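Local coordinates for protein endo-xylogalacturonan hydrolase A (Aspergillus tubingensis, PDB 4C2L) that hydrolyses xylogalacturonan, the xylose-substituted galacturonan of the hairy regions of pectin, and requires xylose on the galacturonic acid backbone for activity, at residues A[73-78]-A[104-109]; A[144-149]-A[168-173]; A[338-343]-A[360-365]; A[293-298]-A[331-336]. One frame throughout, in Å; residues are numbered along the deposited sequence.

Contact 1. Residues A[73-78]-A[104-109]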
loop_
_atom_site.group_PDB
_atom_site.type_symbol
_atom_site.label_atom_id
_atom_site.label_comp_id
_atom_site.label_asym_id
_atom_site.label_seq_id
_atom_site.Cartn_x
_atom_site.Cartn_y
_atom_site.Cartn_z
ATOM N N GLN A 73 13.977 -16.705 -9.100
ATOM C CA GLN A 73 12.959 -16.902 -10.142
ATOM C C GLN A 73 11.849 -17.794 -9.623
ATOM O O GLN A 73 12.013 -19.008 -9.443
ATOM C CB GLN A 73 13.594 -17.452 -11.426
ATOM C CG GLN A 73 14.763 -16.590 -11.883
ATOM C CD GLN A 73 15.464 -17.113 -13.126
ATOM O OE1 GLN A 73 15.108 -18.176 -13.667
ATOM N NE2 GLN A 73 16.481 -16.378 -13.571
ATOM N N VAL A 74 10.707 -17.178 -9.359
ATOM C CA VAL A 74 9.565 -17.901 -8.819
ATOM C C VAL A 74 8.638 -18.216 -9.981
ATOM O O VAL A 74 7.962 -17.314 -10.496
ATOM C CB VAL A 74 8.832 -17.060 -7.752
ATOM C CG1 VAL A 74 7.700 -17.861 -7.110
ATOM C CG2 VAL A 74 9.824 -16.537 -6.702
ATOM N N GLU A 75 8.625 -19.476 -10.427
ATOM C CA GLU A 75 7.701 -19.872 -11.505
ATOM C C GLU A 75 6.596 -20.790 -11.005
ATOM O O GLU A 75 5.605 -21.017 -11.697
ATOM C CB GLU A 75 8.457 -20.522 -12.679
ATOM C CG GLU A 75 9.738 -19.798 -13.067
ATOM C CD GLU A 75 9.511 -18.351 -13.497
ATOM O OE1 GLU A 75 8.362 -17.978 -13.790
ATOM O OE2 GLU A 75 10.486 -17.594 -13.547
ATOM N N GLY A 76 6.758 -21.294 -9.782
ATOM C CA GLY A 76 5.763 -22.158 -9.175
ATOM C C GLY A 76 4.996 -21.448 -8.079
ATOM O O GLY A 76 4.949 -20.210 -8.024
ATOM N N LEU A 77 4.417 -22.249 -7.193
ATOM C CA LEU A 77 3.599 -21.755 -6.095
ATOM C C LEU A 77 4.398 -21.824 -4.797
ATOM O O LEU A 77 4.949 -22.873 -4.471
ATOM C CB LEU A 77 2.348 -22.634 -5.962
ATOM C CG LEU A 77 1.424 -22.367 -4.746
ATOM C CD1 LEU A 77 0.961 -20.905 -4.721
ATOM C CD2 LEU A 77 0.243 -23.327 -4.757
ATOM N N LEU A 78 4.505 -20.696 -4.095
ATOM C CA LEU A 78 5.062 -20.689 -2.738
ATOM C C LEU A 78 3.878 -20.493 -1.831
ATOM O O LEU A 78 3.268 -19.416 -1.826
ATOM C CB LEU A 78 6.053 -19.530 -2.539
ATOM C CG LEU A 78 7.207 -19.382 -3.540
ATOM C CD1 LEU A 78 8.208 -18.318 -3.111
ATOM C CD2 LEU A 78 7.916 -20.701 -3.742
ATOM N N LEU A 104 13.365 -10.541 -7.362
ATOM C CA LEU A 104 12.401 -11.547 -6.955
ATOM C C LEU A 104 11.339 -11.493 -8.018
ATOM O O LEU A 104 10.545 -10.542 -8.075
ATOM C CB LEU A 104 11.811 -11.229 -5.572
ATOM C CG LEU A 104 10.704 -12.147 -5.024
ATOM C CD1 LEU A 104 11.217 -13.555 -4.766
ATOM C CD2 LEU A 104 10.120 -11.589 -3.730
ATOM N N ARG A 105 11.338 -12.487 -8.888
ATOM C CA ARG A 105 10.553 -12.316 -10.114
ATOM C C ARG A 105 10.032 -13.601 -10.685
ATOM O O ARG A 105 10.612 -14.655 -10.469
ATOM C CB ARG A 105 11.397 -11.582 -11.144
ATOM C CG ARG A 105 12.715 -12.264 -11.488
ATOM C CD ARG A 105 13.463 -11.388 -12.487
ATOM N NE ARG A 105 14.702 -12.005 -12.917
ATOM C CZ ARG A 105 15.361 -11.640 -14.011
ATOM N NH1 ARG A 105 14.869 -10.675 -14.790
ATOM N NH2 ARG A 105 16.492 -12.245 -14.326
ATOM N N SER A 106 8.921 -13.516 -11.405
ATOM C CA SER A 106 8.481 -14.634 -12.213
ATOM C C SER A 106 8.761 -14.264 -13.656
ATOM O O SER A 106 8.261 -13.248 -14.140
ATOM C CB SER A 106 6.992 -14.932 -12.024
ATOM O OG SER A 106 6.608 -15.988 -12.903
ATOM N N LEU A 107 9.610 -15.043 -14.316
ATOM C CA LEU A 107 9.944 -14.765 -15.716
ATOM C C LEU A 107 8.927 -15.387 -16.671
ATOM O O LEU A 107 8.805 -14.957 -17.818
ATOM C CB LEU A 107 11.385 -15.187 -16.043
ATOM C CG LEU A 107 12.504 -14.324 -15.437
ATOM C CD1 LEU A 107 13.884 -14.890 -15.769
ATOM C CD2 LEU A 107 12.387 -12.867 -15.900
ATOM N N THR A 108 8.179 -16.380 -16.202
ATOM C CA THR A 108 7.109 -16.962 -17.020
ATOM C C THR A 108 5.788 -16.253 -16.811
ATOM O O THR A 108 4.892 -16.315 -17.668
ATOM C CB THR A 108 6.884 -18.462 -16.730
ATOM O OG1 THR A 108 6.400 -18.615 -15.387
ATOM C CG2 THR A 108 8.175 -19.258 -16.923
ATOM N N GLY A 109 5.647 -15.608 -15.653
ATOM C CA GLY A 109 4.374 -15.044 -15.220
ATOM C C GLY A 109 3.483 -16.007 -14.446
ATOM O O GLY A 109 2.368 -15.645 -14.069
#
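Gln-73 and Arg-105 are bridged in parallel register and send their side chains to the same face of the sheet, where each finds a common partner in Asp-71: Gln-73 through a hydrogen bond from NE2, Arg-105 through a salt bridge from NE. The aliphatic neighbour of the Gln-73 amide is Leu-107, whose CD1 lies 3.7 Å from Gln-73 NE2. Val-74 continues the pairing, its N giving a hydrogen bond of 2.8 Å to Arg-105 O, while its CG2 packs on Leu-104 CD1 at 3.8 Å on the inner side. This is the lateral pairing of neighbouring coils in the right-handed parallel beta-helix of family 28 hydrolases, in which strand 70-74 lies between strands 47-50 and 102-105. At Glu-75 the ladder gives way to a turn, and a carboxylate takes over from the backbone. The side chain bends at CG (chi2 -60°), which brings the acid across to the loop 106-108. OE1 collects three hydrogen bonds: from Ser-106 OG at 2.8 Å, from Thr-108 N at 2.9 Å and from Thr-108 OG1 at 2.6 Å. The serine hydroxyl comes from one side of the carboxylate plane and the Thr-108 amide from the other; Thr-108 OG1, on the amide's side of the plane, approaches in the anti direction, 32° out of plane. OE2 takes Leu-107 N on its syn lone pair at 2.8 Å. Four donors thus fix the rotation of the carboxylate and probably stabilise its negative charge. Two of them are held in turn, Ser-106 OG by Gly-111 N and Thr-108 OG1 by Ser-110 N.

Contact 2. Residues A[144-149]-A[168-173]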
loop_
_atom_site.group_PDB
_atom_site.type_symbol
_atom_site.label_atom_id
_atom_site.label_comp_id
_atom_site.label_asym_id
_atom_site.label_seq_id
_atom_site.Cartn_x
_atom_site.Cartn_y
_atom_site.Cartn_z
ATOM N N LEU A 144 16.440 -3.340 -5.428
ATOM C CA LEU A 144 15.559 -4.484 -5.294
ATOM C C LEU A 144 14.503 -4.397 -6.373
ATOM O O LEU A 144 13.911 -3.340 -6.580
ATOM C CB LEU A 144 14.890 -4.484 -3.920
ATOM C CG LEU A 144 15.862 -4.271 -2.743
ATOM C CD1 LEU A 144 15.127 -3.943 -1.460
ATOM C CD2 LEU A 144 16.751 -5.485 -2.551
ATOM N N GLU A 145 14.265 -5.517 -7.043
ATOM C CA GLU A 145 13.311 -5.557 -8.141
ATOM C C GLU A 145 12.358 -6.725 -7.882
ATOM O O GLU A 145 12.802 -7.855 -7.648
ATOM C CB GLU A 145 14.084 -5.720 -9.463
ATOM C CG GLU A 145 13.241 -5.639 -10.721
ATOM C CD GLU A 145 12.750 -6.991 -11.237
ATOM O OE1 GLU A 145 13.142 -8.067 -10.711
ATOM O OE2 GLU A 145 11.966 -6.971 -12.207
ATOM N N ILE A 146 11.059 -6.430 -7.876
ATOM C CA ILE A 146 10.013 -7.407 -7.616
ATOM C C ILE A 146 9.051 -7.347 -8.796
ATOM O O ILE A 146 8.416 -6.322 -9.031
ATOM C CB ILE A 146 9.247 -7.106 -6.304
ATOM C CG1 ILE A 146 10.224 -6.946 -5.124
ATOM C CG2 ILE A 146 8.238 -8.212 -5.991
ATOM C CD1 ILE A 146 10.763 -5.535 -4.989
ATOM N N SER A 147 8.909 -8.449 -9.531
ATOM C CA SER A 147 8.175 -8.360 -10.793
ATOM C C SER A 147 7.571 -9.654 -11.302
ATOM O O SER A 147 8.064 -10.744 -11.021
ATOM C CB SER A 147 9.092 -7.791 -11.876
ATOM O OG SER A 147 10.128 -8.709 -12.207
ATOM N N GLY A 148 6.487 -9.508 -12.053
ATOM C CA GLY A 148 5.924 -10.582 -12.836
ATOM C C GLY A 148 5.072 -11.580 -12.102
ATOM O O GLY A 148 4.522 -12.493 -12.717
ATOM N N LEU A 149 4.915 -11.415 -10.798
ATOM C CA LEU A 149 4.279 -12.484 -10.045
ATOM C C LEU A 149 2.947 -12.074 -9.466
ATOM O O LEU A 149 2.587 -10.897 -9.498
ATOM C CB LEU A 149 5.234 -13.017 -8.978
ATOM C CG LEU A 149 5.885 -12.004 -8.067
ATOM C CD1 LEU A 149 4.893 -11.682 -6.958
ATOM C CD2 LEU A 149 7.170 -12.598 -7.512
ATOM N N VAL A 168 13.949 0.724 -5.283
ATOM C CA VAL A 168 13.108 -0.455 -5.191
ATOM C C VAL A 168 12.054 -0.329 -6.282
ATOM O O VAL A 168 11.369 0.702 -6.381
ATOM C CB VAL A 168 12.421 -0.530 -3.819
ATOM C CG1 VAL A 168 11.551 -1.778 -3.710
ATOM C CG2 VAL A 168 13.482 -0.511 -2.718
ATOM N N VAL A 169 11.920 -1.373 -7.093
ATOM C CA VAL A 169 10.957 -1.337 -8.191
ATOM C C VAL A 169 10.017 -2.533 -8.140
ATOM O O VAL A 169 10.479 -3.675 -8.110
ATOM C CB VAL A 169 11.659 -1.292 -9.572
ATOM C CG1 VAL A 169 10.619 -1.294 -10.684
ATOM C CG2 VAL A 169 12.542 -0.060 -9.687
ATOM N N PHE A 170 8.711 -2.257 -8.132
ATOM C CA PHE A 170 7.669 -3.284 -8.210
ATOM C C PHE A 170 7.056 -3.137 -9.589
ATOM O O PHE A 170 6.560 -2.064 -9.926
ATOM C CB PHE A 170 6.568 -3.039 -7.172
ATOM C CG PHE A 170 7.035 -3.106 -5.739
ATOM C CD1 PHE A 170 7.501 -1.961 -5.095
ATOM C CD2 PHE A 170 6.971 -4.294 -5.022
ATOM C CE1 PHE A 170 7.906 -2.001 -3.758
ATOM C CE2 PHE A 170 7.387 -4.352 -3.686
ATOM C CZ PHE A 170 7.855 -3.198 -3.054
ATOM N N SER A 171 7.089 -4.200 -10.390
ATOM C CA SER A 171 6.562 -4.110 -11.762
ATOM C C SER A 171 5.723 -5.317 -12.151
ATOM O O SER A 171 6.078 -6.441 -11.817
ATOM C CB SER A 171 7.743 -3.983 -12.746
ATOM O OG SER A 171 7.261 -3.923 -14.061
ATOM N N ASN A 172 4.631 -5.092 -12.888
ATOM C CA ASN A 172 3.857 -6.197 -13.451
ATOM C C ASN A 172 3.412 -7.195 -12.381
ATOM O O ASN A 172 3.647 -8.401 -12.502
ATOM C CB ASN A 172 4.685 -6.918 -14.528
ATOM C CG ASN A 172 4.885 -6.065 -15.759
ATOM O OD1 ASN A 172 3.957 -5.389 -16.198
ATOM N ND2 ASN A 172 6.085 -6.084 -16.310
ATOM N N LEU A 173 2.810 -6.685 -11.314
ATOM C CA LEU A 173 2.336 -7.533 -10.232
ATOM C C LEU A 173 0.818 -7.639 -10.257
ATOM O O LEU A 173 0.113 -6.658 -10.554
ATOM C CB LEU A 173 2.783 -6.988 -8.864
ATOM C CG LEU A 173 4.273 -6.842 -8.569
ATOM C CD1 LEU A 173 4.459 -6.371 -7.133
ATOM C CD2 LEU A 173 5.004 -8.171 -8.782
#
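Ile-146 and Phe-170 project in parallel from paired positions and form the apolar centre of two adjacent rungs of a right-handed parallel beta-helix. The CD1 methyl of Ile-146 sits over one face of the Phe-170 ring, 4.1 Å from its centroid, in a CH-pi contact displaced toward the rim. It gets there because CG1 is turned anti to the carbonyl carbon (chi1 -53°), which carries the longer branch back toward Leu-144 and over toward the neighbouring strand; the same methyl also touches Val-168 CG1 at 4.0 Å. On this interior face Leu-144 continues the row, its CD1 lying 4.0 Å from Val-168 CG2. At the other end, Leu-149 and Leu-173 again run alongside each other, CD1 of the first against CD2 of the second. Ile-138 of strand 134-139 packs against Leu-144, Ile-146 and Phe-170, and Phe-191 meets the Phe-170 ring edge to face, so the row is covered from within the coil.

Between the strands, whose axes run at 8° to each other, the backbone ladder is regular: Leu-144 O accepts from Val-169 N, Ile-146 N gives to Val-169 O, and Ile-146 O accepts from Ser-171 N. Farther along, the chain turns a corner at Asn-172. Gly-148 N keeps a hydrogen bond of 3.1 Å to Ser-171 O and has only a weak one to Asn-172 O. The other face of the sheet carries Glu-145, Ser-147, Val-169 and Ser-171. There Ser-147 CB lies 4.1 Å from Ser-171 CB, and Ser-147 OG donates to Glu-145 OE2 over 2.5 Å, meeting the carboxylate on its syn side but 33° out of plane.

Contact 3. Residues A[338-343]-A[360-365]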
loop_
_atom_site.group_PDB
_atom_site.type_symbol
_atom_site.label_atom_id
_atom_site.label_comp_id
_atom_site.label_asym_id
_atom_site.label_seq_id
_atom_site.Cartn_x
_atom_site.Cartn_y
_atom_site.Cartn_z
ATOM N N PRO A 338 -24.618 14.269 -3.472
ATOM C CA PRO A 338 -23.922 14.884 -4.610
ATOM C C PRO A 338 -22.425 15.196 -4.416
ATOM O O PRO A 338 -21.779 15.695 -5.339
ATOM C CB PRO A 338 -24.678 16.201 -4.775
ATOM C CG PRO A 338 -25.028 16.571 -3.376
ATOM C CD PRO A 338 -25.311 15.282 -2.651
ATOM N N VAL A 339 -21.900 14.894 -3.234
ATOM C CA VAL A 339 -20.519 15.230 -2.885
ATOM C C VAL A 339 -19.549 14.240 -3.533
ATOM O O VAL A 339 -19.688 13.028 -3.346
ATOM C CB VAL A 339 -20.328 15.254 -1.349
ATOM C CG1 VAL A 339 -18.890 15.610 -0.988
ATOM C CG2 VAL A 339 -21.300 16.246 -0.711
ATOM N N VAL A 340 -18.583 14.761 -4.287
ATOM C CA VAL A 340 -17.572 13.924 -4.955
ATOM C C VAL A 340 -16.187 14.051 -4.304
ATOM O O VAL A 340 -15.275 13.274 -4.611
ATOM C CB VAL A 340 -17.470 14.241 -6.458
ATOM C CG1 VAL A 340 -18.819 14.016 -7.144
ATOM C CG2 VAL A 340 -16.981 15.672 -6.685
ATOM N N ALA A 341 -16.033 15.038 -3.424
ATOM C CA ALA A 341 -14.760 15.250 -2.713
ATOM C C ALA A 341 -15.001 15.953 -1.389
ATOM O O ALA A 341 -15.880 16.799 -1.292
ATOM C CB ALA A 341 -13.794 16.051 -3.576
ATOM N N ASN A 342 -14.208 15.607 -0.375
ATOM C CA ASN A 342 -14.335 16.194 0.952
ATOM C C ASN A 342 -12.949 16.666 1.369
ATOM O O ASN A 342 -12.101 15.864 1.771
ATOM C CB ASN A 342 -14.879 15.155 1.946
ATOM C CG ASN A 342 -15.400 15.781 3.236
ATOM O OD1 ASN A 342 -14.975 16.866 3.644
ATOM N ND2 ASN A 342 -16.336 15.095 3.884
ATOM N N LEU A 343 -12.708 17.966 1.241
ATOM C CA LEU A 343 -11.377 18.525 1.467
ATOM C C LEU A 343 -11.395 19.249 2.795
ATOM O O LEU A 343 -11.612 20.472 2.859
ATOM C CB LEU A 343 -10.983 19.466 0.321
ATOM C CG LEU A 343 -11.187 18.986 -1.122
ATOM C CD1 LEU A 343 -10.736 20.024 -2.142
ATOM C CD2 LEU A 343 -10.472 17.662 -1.368
ATOM N N VAL A 360 -15.096 14.774 -12.451
ATOM C CA VAL A 360 -15.820 13.726 -11.753
ATOM C C VAL A 360 -17.224 14.159 -11.344
ATOM O O VAL A 360 -17.428 15.266 -10.836
ATOM C CB VAL A 360 -15.010 13.240 -10.525
ATOM C CG1 VAL A 360 -15.705 12.065 -9.856
ATOM C CG2 VAL A 360 -13.617 12.827 -10.966
ATOM N N LYS A 361 -18.197 13.282 -11.578
ATOM C CA LYS A 361 -19.579 13.542 -11.196
ATOM C C LYS A 361 -20.122 12.435 -10.313
ATOM O O LYS A 361 -19.657 11.296 -10.385
ATOM C CB LYS A 361 -20.449 13.678 -12.454
ATOM C CG LYS A 361 -20.200 14.968 -13.227
ATOM C CD LYS A 361 -20.882 14.952 -14.588
ATOM C CE LYS A 361 -21.143 16.368 -15.091
ATOM N NZ LYS A 361 -19.964 17.269 -14.940
ATOM N N ALA A 362 -21.103 12.773 -9.482
ATOM C CA ALA A 362 -21.870 11.789 -8.735
ATOM C C ALA A 362 -22.880 11.134 -9.711
ATOM O O ALA A 362 -23.049 11.630 -10.817
ATOM C CB ALA A 362 -22.569 12.459 -7.567
ATOM N N PRO A 363 -23.498 10.001 -9.327
ATOM C CA PRO A 363 -24.482 9.354 -10.216
ATOM C C PRO A 363 -25.621 10.284 -10.680
ATOM O O PRO A 363 -26.062 10.183 -11.826
ATOM C CB PRO A 363 -25.013 8.213 -9.348
ATOM C CG PRO A 363 -23.802 7.814 -8.549
ATOM C CD PRO A 363 -23.186 9.140 -8.169
ATOM N N SER A 364 -26.067 11.177 -9.800
ATOM C CA SER A 364 -27.075 12.202 -10.121
ATOM C C SER A 364 -26.647 13.201 -11.200
ATOM O O SER A 364 -27.484 13.931 -11.741
ATOM C CB SER A 364 -27.418 12.986 -8.861
ATOM O OG SER A 364 -26.297 13.761 -8.437
ATOM N N GLY A 365 -25.350 13.258 -11.492
ATOM C CA GLY A 365 -24.806 14.246 -12.420
ATOM C C GLY A 365 -24.233 15.466 -11.704
ATOM O O GLY A 365 -23.541 16.273 -12.317
#
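Val-340 and Ala-362 meet by van der Waals packing, part of it methyl against backbone, and this makes up the direct contact: no hydrogen bond passes between 338-343 and 360-365. The CG1 methyl of Val-340 does most of the touching. Lying anti to the carbonyl carbon (chi1 -59°), it reaches the backbone of the facing loop, coming within 3.5 Å of Ala-362 N and 3.8 Å of Lys-361 C. Its distance to the Ala-362 CB methyl is 4.1 Å. Val-360 adds a looser side-chain contact, its CG1 lying 4.4 Å from Val-340 CB. The same Ala-362 CB methyl also rests 4.0 Å from Pro-338 O, just after the cis peptide bond that precedes this proline.

Polar interactions shape the loop and tie it to the residue just before Pro-338: a type I beta turn runs from Ala-362 to Gly-365, with Gly-365 N bonded to Ala-362 O at 2.9 Å, and Ser-364 OG hydrogen-bonds to Asp-337.

In the parallel beta-helix, strand 339-344 lies between strands 296-301 and 368-372, and residues 360-365 form the loop leading from strand 350-358 to strand 368-372. Thr-332 touches Val-340, Val-360 and Ala-362, so strand 331-332 packs against both segments.

Contact 4. Residues A[293-298]-A[331-336]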
loop_
_atom_site.group_PDB
_atom_site.type_symbol
_atom_site.label_atom_id
_atom_site.label_comp_id
_atom_site.label_asym_id
_atom_site.label_seq_id
_atom_site.Cartn_x
_atom_site.Cartn_y
_atom_site.Cartn_z
ATOM N N ASN A 293 -17.071 4.337 -9.490
ATOM C CA ASN A 293 -17.906 3.949 -8.364
ATOM C C ASN A 293 -17.162 3.996 -7.015
ATOM O O ASN A 293 -17.480 3.253 -6.096
ATOM C CB ASN A 293 -18.523 2.547 -8.606
ATOM C CG ASN A 293 -19.711 2.278 -7.715
ATOM O OD1 ASN A 293 -20.575 3.133 -7.553
ATOM N ND2 ASN A 293 -19.763 1.084 -7.123
ATOM N N SER A 294 -16.174 4.884 -6.902
ATOM C CA SER A 294 -15.514 5.127 -5.616
ATOM C C SER A 294 -16.299 6.167 -4.816
ATOM O O SER A 294 -16.967 7.016 -5.406
ATOM C CB SER A 294 -14.076 5.563 -5.849
ATOM O OG SER A 294 -13.340 4.476 -6.398
ATOM N N ASP A 295 -16.252 6.110 -3.490
ATOM C CA ASP A 295 -17.140 6.975 -2.696
ATOM C C ASP A 295 -16.789 8.465 -2.780
ATOM O O ASP A 295 -17.678 9.313 -2.871
ATOM C CB ASP A 295 -17.239 6.508 -1.246
ATOM C CG ASP A 295 -17.731 5.069 -1.126
ATOM O OD1 ASP A 295 -18.569 4.639 -1.951
ATOM O OD2 ASP A 295 -17.263 4.374 -0.201
ATOM N N TYR A 296 -15.501 8.778 -2.736
ATOM C CA TYR A 296 -15.007 10.120 -3.020
ATOM C C TYR A 296 -13.928 10.010 -4.073
ATOM O O TYR A 296 -13.170 9.031 -4.104
ATOM C CB TYR A 296 -14.365 10.749 -1.778
ATOM C CG TYR A 296 -15.282 11.199 -0.668
ATOM C CD1 TYR A 296 -16.393 12.010 -0.922
ATOM C CD2 TYR A 296 -14.986 10.882 0.656
ATOM C CE1 TYR A 296 -17.207 12.443 0.116
ATOM C CE2 TYR A 296 -15.788 11.316 1.699
ATOM C CZ TYR A 296 -16.893 12.100 1.417
ATOM O OH TYR A 296 -17.689 12.522 2.460
ATOM N N ALA A 297 -13.817 11.033 -4.912
ATOM C CA ALA A 297 -12.723 11.130 -5.846
ATOM C C ALA A 297 -11.459 11.554 -5.098
ATOM O O ALA A 297 -10.366 11.072 -5.385
ATOM C CB ALA A 297 -13.049 12.141 -6.933
ATOM N N PHE A 298 -11.611 12.494 -4.173
ATOM C CA PHE A 298 -10.470 12.960 -3.377
ATOM C C PHE A 298 -10.910 13.343 -1.988
ATOM O O PHE A 298 -12.027 13.851 -1.788
ATOM C CB PHE A 298 -9.759 14.136 -4.059
ATOM C CG PHE A 298 -8.350 14.334 -3.581
ATOM C CD1 PHE A 298 -7.311 13.588 -4.129
ATOM C CD2 PHE A 298 -8.058 15.234 -2.560
ATOM C CE1 PHE A 298 -6.002 13.744 -3.677
ATOM C CE2 PHE A 298 -6.748 15.404 -2.113
ATOM C CZ PHE A 298 -5.723 14.647 -2.665
ATOM N N THR A 331 -17.114 8.600 -12.307
ATOM C CA THR A 331 -18.347 8.734 -11.562
ATOM C C THR A 331 -18.144 8.114 -10.199
ATOM O O THR A 331 -17.641 6.989 -10.092
ATOM C CB THR A 331 -19.506 7.996 -12.286
ATOM O OG1 THR A 331 -19.497 8.351 -13.675
ATOM C CG2 THR A 331 -20.850 8.362 -11.696
ATOM N N THR A 332 -18.544 8.842 -9.161
ATOM C CA THR A 332 -18.515 8.319 -7.805
ATOM C C THR A 332 -19.707 7.390 -7.555
ATOM O O THR A 332 -20.582 7.240 -8.408
ATOM C CB THR A 332 -18.500 9.439 -6.746
ATOM O OG1 THR A 332 -19.580 10.355 -6.989
ATOM C CG2 THR A 332 -17.162 10.203 -6.769
ATOM N N SER A 333 -19.724 6.777 -6.379
ATOM C CA SER A 333 -20.821 5.932 -5.942
ATOM C C SER A 333 -22.021 6.767 -5.486
ATOM O O SER A 333 -21.939 7.994 -5.403
ATOM C CB SER A 333 -20.357 5.063 -4.775
ATOM O OG SER A 333 -20.268 5.838 -3.594
ATOM N N ASP A 334 -23.114 6.079 -5.155
ATOM C CA ASP A 334 -24.308 6.698 -4.570
ATOM C C ASP A 334 -24.075 7.235 -3.170
ATOM O O ASP A 334 -24.837 8.069 -2.697
ATOM C CB ASP A 334 -25.444 5.667 -4.460
ATOM C CG ASP A 334 -25.960 5.213 -5.797
ATOM O OD1 ASP A 334 -25.951 6.010 -6.763
ATOM O OD2 ASP A 334 -26.397 4.044 -5.881
ATOM N N LYS A 335 -23.033 6.750 -2.498
ATOM C CA LYS A 335 -22.940 6.907 -1.058
ATOM C C LYS A 335 -23.016 8.360 -0.580
ATOM O O LYS A 335 -23.770 8.667 0.340
ATOM C CB LYS A 335 -21.669 6.261 -0.514
ATOM C CG LYS A 335 -21.582 6.354 0.994
ATOM C CD LYS A 335 -20.383 5.604 1.532
ATOM C CE LYS A 335 -20.421 5.601 3.049
ATOM N NZ LYS A 335 -19.256 4.842 3.566
ATOM N N TYR A 336 -22.212 9.231 -1.183
ATOM C CA TYR A 336 -22.140 10.628 -0.732
ATOM C C TYR A 336 -22.757 11.619 -1.715
ATOM O O TYR A 336 -22.750 12.830 -1.468
ATOM C CB TYR A 336 -20.692 11.026 -0.438
ATOM C CG TYR A 336 -20.064 10.250 0.692
ATOM C CD1 TYR A 336 -20.590 10.310 1.984
ATOM C CD2 TYR A 336 -18.931 9.464 0.473
ATOM C CE1 TYR A 336 -20.004 9.604 3.031
ATOM C CE2 TYR A 336 -18.339 8.759 1.512
ATOM C CZ TYR A 336 -18.875 8.828 2.781
ATOM O OH TYR A 336 -18.282 8.125 3.805
HETATM O O HOH W 1 -23.089 3.367 -6.200
HETATM O O HOH W 2 -21.071 5.057 -9.840
HETATM O O HOH W 3 -20.294 8.837 -3.132
HETATM O O HOH W 4 -16.707 5.247 2.268
#
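Tyr-296 and Tyr-336 form an offset stack, their planes 7° apart and their ring centroids separated by 4.2 Å, at a corner where successive coils of the parallel beta-helix meet. Although the rings are almost parallel, the side chains cross at about a right angle: Tyr-336 CD2 lies over the rim of the Tyr-296 ring, while Tyr-296 OH, hydrogen-bonded to Asn-342, sits over the centre of the Tyr-336 ring. Lys-335 CG covers the opposite face of Tyr-336, and Asp-295 O meets its edge in plane.

Asp-295 turns its carboxylate toward Ser-333, whose OG donates a hydrogen bond of 2.7 Å to Asp-295 OD1, on its anti lone pair. With chi1 at 75° the Ser-333 hydroxyl is tucked back over its own main chain, where it also accepts from Lys-335 N in an ST turn. Asp-295 OD2 and Lys-335 NZ, 4.3 Å apart, are joined by a water. The Asp-295 side chain is about 8 Å from that of His-233, probably an active-site residue.

Backbone bonds run from Asn-293 N to Thr-331 O and from Ser-333 N to Ser-294 O. Asn-293, beside an attached N-acetylglucosamine, sends ND2 to Asn-260; one water donates to its OD1 and, at 2.7 Å, to Thr-332 O.

In the fold
Following the chain from the N terminus, contact 1 closes a loop of 25 residues between 73-78 and 104-109, and contact 2 then closes 18 residues between 144-149 and 168-173. Their centres lie 11 Å apart, and probable backbone hydrogen bonds from Leu-104 and Ser-106 to Glu-145 and Ser-147 join them into consecutive rungs. With its centre about 30 Å from that of contact 2, contact 4 brings 293-298 to 331-336 across 32 residues, and it closes before contact 3 opens at 338-343. These last two touch, with centres 6 Å apart: Val-340 pairs with Ala-297, and Lys-361 with Thr-332. All four loops follow in series, none nested or crossed, as expected of a solenoid wound coil upon coil.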